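CopN (Chlamydia pneumoniae, PDB 4NRH) probably acts as a gatekeeper of type III secretion, binding the chaperone Scc3 in a complex that directs the secretion of translocators. Local coordinates at residues Leu118-Pro122 with Ser123-Ser127; Asp135-Cys139 with Asp140-Ser144. All blocks are in the same frame, centred on the assembly; numbering follows the deposited sequence.

Two successive helix starts within the HrpJ-like region of a largely helical chain illustrate how a polar side chain just ahead of a helix takes up a backbone N-H of the first turn. Contact 1 (L118-S127) opens helix 122-133; after that helix ends, contact 2 (D135-S144) opens helix 139-149, so the two come in series along the chain, and helix 122-133, which contact 1 begins, leads on to the loop of contact 2. Their centres lie about 19 Å apart and their nearest atoms about 9 Å, without touching. Contact 1 is partly buried against helices 108-115 and 152-172, whereas contact 2 is a surface contact beside helix 179-215, so the same capping principle serves two different settings.

Contact 1. Residues Leu118-Pro122 with Ser123-Ser127; sequences LNVSP and SGLRS
The guanidinium of R126 has one face turned to the backbone of the first turn of helix 122-133, whose N-cap is S121: P122 O stands 3.5 Å above the guanidinium plane, offset toward the rim, and S123 CA lies over the same face, also toward the rim. NH1 is held by E28 in a salt bridge and by S111 OG in a hydrogen bond. The side chain bends back at chi3 (-63°), which brings R126 NH1 within 3.6 Å of P122 CB. At the cap itself, S121 OG, standing between its own backbone N and carbonyl carbon (chi1 71°), accepts from G124 N at 3.0 Å, in a bent bond of 139°. One residue on, P122 suits the first turn because its ring nitrogen has no hydrogen to offer. The regular helix pattern then begins, L125 N giving to S121 O and R126 N to P122 O, so P122 O both serves the backbone and lies against the arginine. On the apolar side, V120 and L125 cross obliquely, and L118 completes the patch through its CD1 methyl, 4.3 Å from L125 CD2. Helix 152-172 packs on this patch, with F161 against L125 and I157 against L118. The tightest apolar touch across the cap joins V120 CG1 to L125 CD2, at 3.8 Å.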
# COMPACT_ATOMS: atom_id res chain seq x y z
N LEU A 118 19.00 0.81 12.54
CA LEU A 118 19.54 1.82 11.63
C LEU A 118 20.77 2.51 12.22
O LEU A 118 21.12 2.29 13.38
CB LEU A 118 18.47 2.87 11.31
CG LEU A 118 17.14 2.36 10.75
CD1 LEU A 118 16.11 3.48 10.73
CD2 LEU A 118 17.34 1.78 9.35
N ASN A 119 21.42 3.34 11.41
CA ASN A 119 22.49 4.19 11.90
C ASN A 119 21.94 5.58 12.19
O ASN A 119 22.50 6.59 11.76
CB ASN A 119 23.64 4.26 10.89
CG ASN A 119 24.91 4.85 11.48
OD1 ASN A 119 25.15 4.75 12.69
ND2 ASN A 119 25.73 5.45 10.63
N VAL A 120 20.83 5.62 12.91
CA VAL A 120 20.20 6.88 13.29
C VAL A 120 19.80 6.79 14.77
O VAL A 120 19.60 5.70 15.30
CB VAL A 120 18.96 7.17 12.41
CG1 VAL A 120 17.85 6.18 12.70
CG2 VAL A 120 18.47 8.60 12.61
N SER A 121 19.71 7.94 15.43
CA SER A 121 19.31 7.98 16.83
C SER A 121 17.80 7.85 16.96
O SER A 121 17.06 8.23 16.06
CB SER A 121 19.79 9.27 17.49
OG SER A 121 19.05 10.39 17.02
N PRO A 122 17.33 7.30 18.10
CA PRO A 122 15.89 7.21 18.38
C PRO A 122 15.21 8.58 18.35
O PRO A 122 14.08 8.70 17.89
CB PRO A 122 15.84 6.61 19.79
CG PRO A 122 17.12 5.85 19.91
CD PRO A 122 18.13 6.63 19.14
N SER A 123 15.92 9.60 18.83
CA SER A 123 15.38 10.96 18.85
C SER A 123 15.28 11.51 17.44
O SER A 123 14.40 12.32 17.13
CB SER A 123 16.26 11.87 19.71
OG SER A 123 17.58 11.93 19.22
N GLY A 124 16.20 11.07 16.58
CA GLY A 124 16.18 11.44 15.17
C GLY A 124 14.92 10.94 14.49
O GLY A 124 14.32 11.63 13.67
N LEU A 125 14.52 9.72 14.84
CA LEU A 125 13.30 9.13 14.30
C LEU A 125 12.05 9.85 14.83
O LEU A 125 11.09 10.06 14.09
CB LEU A 125 13.23 7.64 14.62
CG LEU A 125 14.21 6.73 13.87
CD1 LEU A 125 13.95 5.27 14.20
CD2 LEU A 125 14.13 6.97 12.38
N ARG A 126 12.08 10.21 16.11
CA ARG A 126 10.95 10.91 16.72
C ARG A 126 10.78 12.30 16.12
O ARG A 126 9.66 12.77 15.92
CB ARG A 126 11.11 11.01 18.23
CG ARG A 126 11.05 9.68 18.95
CD ARG A 126 10.93 9.86 20.46
NE ARG A 126 12.08 10.53 21.05
CZ ARG A 126 13.17 9.90 21.47
NH1 ARG A 126 13.27 8.59 21.35
NH2 ARG A 126 14.17 10.59 22.00
N SER A 127 11.90 12.96 15.83
CA SER A 127 11.88 14.25 15.18
C SER A 127 11.26 14.14 13.78
O SER A 127 10.45 14.97 13.38
CB SER A 127 13.29 14.84 15.09
OG SER A 127 13.28 16.08 14.42

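Contact 2. Residues Asp135-Cys139 with Asp140-Ser144; sequences DTHTC and DQLLS
D140 opens the walk along the first turn of helix 139-149, where T138 is the N-cap and forms a capping box with Q141; the CB of D140 lies 4.1 Å from T138 OG1. Q141 carries the reciprocal exchange. Q141 N gives a weak bond to T138 OG1, long at 3.3 Å though nearly straight, while in the other direction Q141 OE1 accepts from T138 N at 2.9 Å. In this second bond the donor is 38° out of the amide carbonyl plane and does not sit on a lone pair. With CG anti to the carbonyl carbon (chi1 -67°) and the chain extended beyond it, Q141 reaches back across the turn, and Q141 CG passes 3.2 Å from T138 OG1. The Q141 side chain also comes up to H137, crossing it at about a right angle, with the imidazole and amide planes 74° apart. L142, the buried residue of the turn, follows: its N donates to T138 O in the first regular helix bond, and its side chain packs beside H137. L143 N donates to C139 O in the next bond, while the L143 side chain reaches Y199 of helix 179-215, the helix that also meets L142 through T189. Back at the loop, L142 CD2 rests 3.8 Å from H137 CB.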
# COMPACT_ATOMS: atom_id res chain seq x y z
N ASP A 135 2.19 17.88 9.54
CA ASP A 135 1.63 18.60 8.40
C ASP A 135 1.15 17.63 7.33
O ASP A 135 1.48 16.45 7.36
CB ASP A 135 2.67 19.56 7.81
CG ASP A 135 2.03 20.74 7.10
OD1 ASP A 135 0.92 20.58 6.55
OD2 ASP A 135 2.64 21.83 7.08
N THR A 136 0.36 18.14 6.39
CA THR A 136 -0.08 17.33 5.26
C THR A 136 1.14 16.96 4.41
O THR A 136 1.99 17.81 4.14
CB THR A 136 -1.11 18.07 4.39
OG1 THR A 136 -0.53 19.26 3.85
CG2 THR A 136 -2.34 18.43 5.21
N HIS A 137 1.21 15.71 3.99
CA HIS A 137 2.29 15.26 3.14
C HIS A 137 1.82 14.23 2.12
O HIS A 137 1.17 13.25 2.47
CB HIS A 137 3.43 14.67 3.98
CG HIS A 137 4.18 15.68 4.78
ND1 HIS A 137 3.99 15.85 6.14
CD2 HIS A 137 5.13 16.58 4.43
CE1 HIS A 137 4.78 16.81 6.58
NE2 HIS A 137 5.49 17.27 5.56
N THR A 138 2.14 14.47 0.86
CA THR A 138 1.86 13.52 -0.20
C THR A 138 2.97 12.48 -0.27
O THR A 138 3.99 12.61 0.40
CB THR A 138 1.72 14.20 -1.57
OG1 THR A 138 2.97 14.80 -1.94
CG2 THR A 138 0.64 15.28 -1.53
N CYS A 139 2.75 11.43 -1.07
CA CYS A 139 3.75 10.40 -1.30
C CYS A 139 5.08 10.99 -1.78
O CYS A 139 6.14 10.66 -1.26
CB CYS A 139 3.23 9.38 -2.32
SG CYS A 139 4.41 8.10 -2.76
N ASP A 140 5.00 11.85 -2.79
CA ASP A 140 6.18 12.49 -3.37
C ASP A 140 6.93 13.34 -2.36
O ASP A 140 8.17 13.32 -2.31
CB ASP A 140 5.79 13.33 -4.58
CG ASP A 140 5.30 12.49 -5.74
OD1 ASP A 140 5.65 11.29 -5.80
OD2 ASP A 140 4.57 13.03 -6.60
N GLN A 141 6.20 14.11 -1.56
CA GLN A 141 6.80 14.95 -0.54
C GLN A 141 7.52 14.11 0.51
O GLN A 141 8.59 14.47 0.99
CB GLN A 141 5.75 15.85 0.13
CG GLN A 141 5.17 16.90 -0.80
CD GLN A 141 4.00 17.64 -0.19
OE1 GLN A 141 3.35 17.15 0.74
NE2 GLN A 141 3.72 18.83 -0.70
N LEU A 142 6.91 12.98 0.87
CA LEU A 142 7.55 12.03 1.78
C LEU A 142 8.83 11.47 1.17
O LEU A 142 9.83 11.30 1.86
CB LEU A 142 6.59 10.89 2.12
CG LEU A 142 5.39 11.24 3.01
CD1 LEU A 142 4.51 10.02 3.24
CD2 LEU A 142 5.86 11.82 4.33
N LEU A 143 8.79 11.18 -0.13
CA LEU A 143 9.96 10.64 -0.83
C LEU A 143 11.11 11.64 -0.84
O LEU A 143 12.24 11.29 -0.47
CB LEU A 143 9.59 10.26 -2.26
CG LEU A 143 10.74 9.69 -3.10
CD1 LEU A 143 11.22 8.36 -2.53
CD2 LEU A 143 10.34 9.55 -4.56
N SER A 144 10.83 12.87 -1.27
CA SER A 144 11.83 13.93 -1.30
C SER A 144 12.43 14.16 0.09
O SER A 144 13.62 14.43 0.22
CB SER A 144 11.22 15.23 -1.82
OG SER A 144 10.57 15.02 -3.07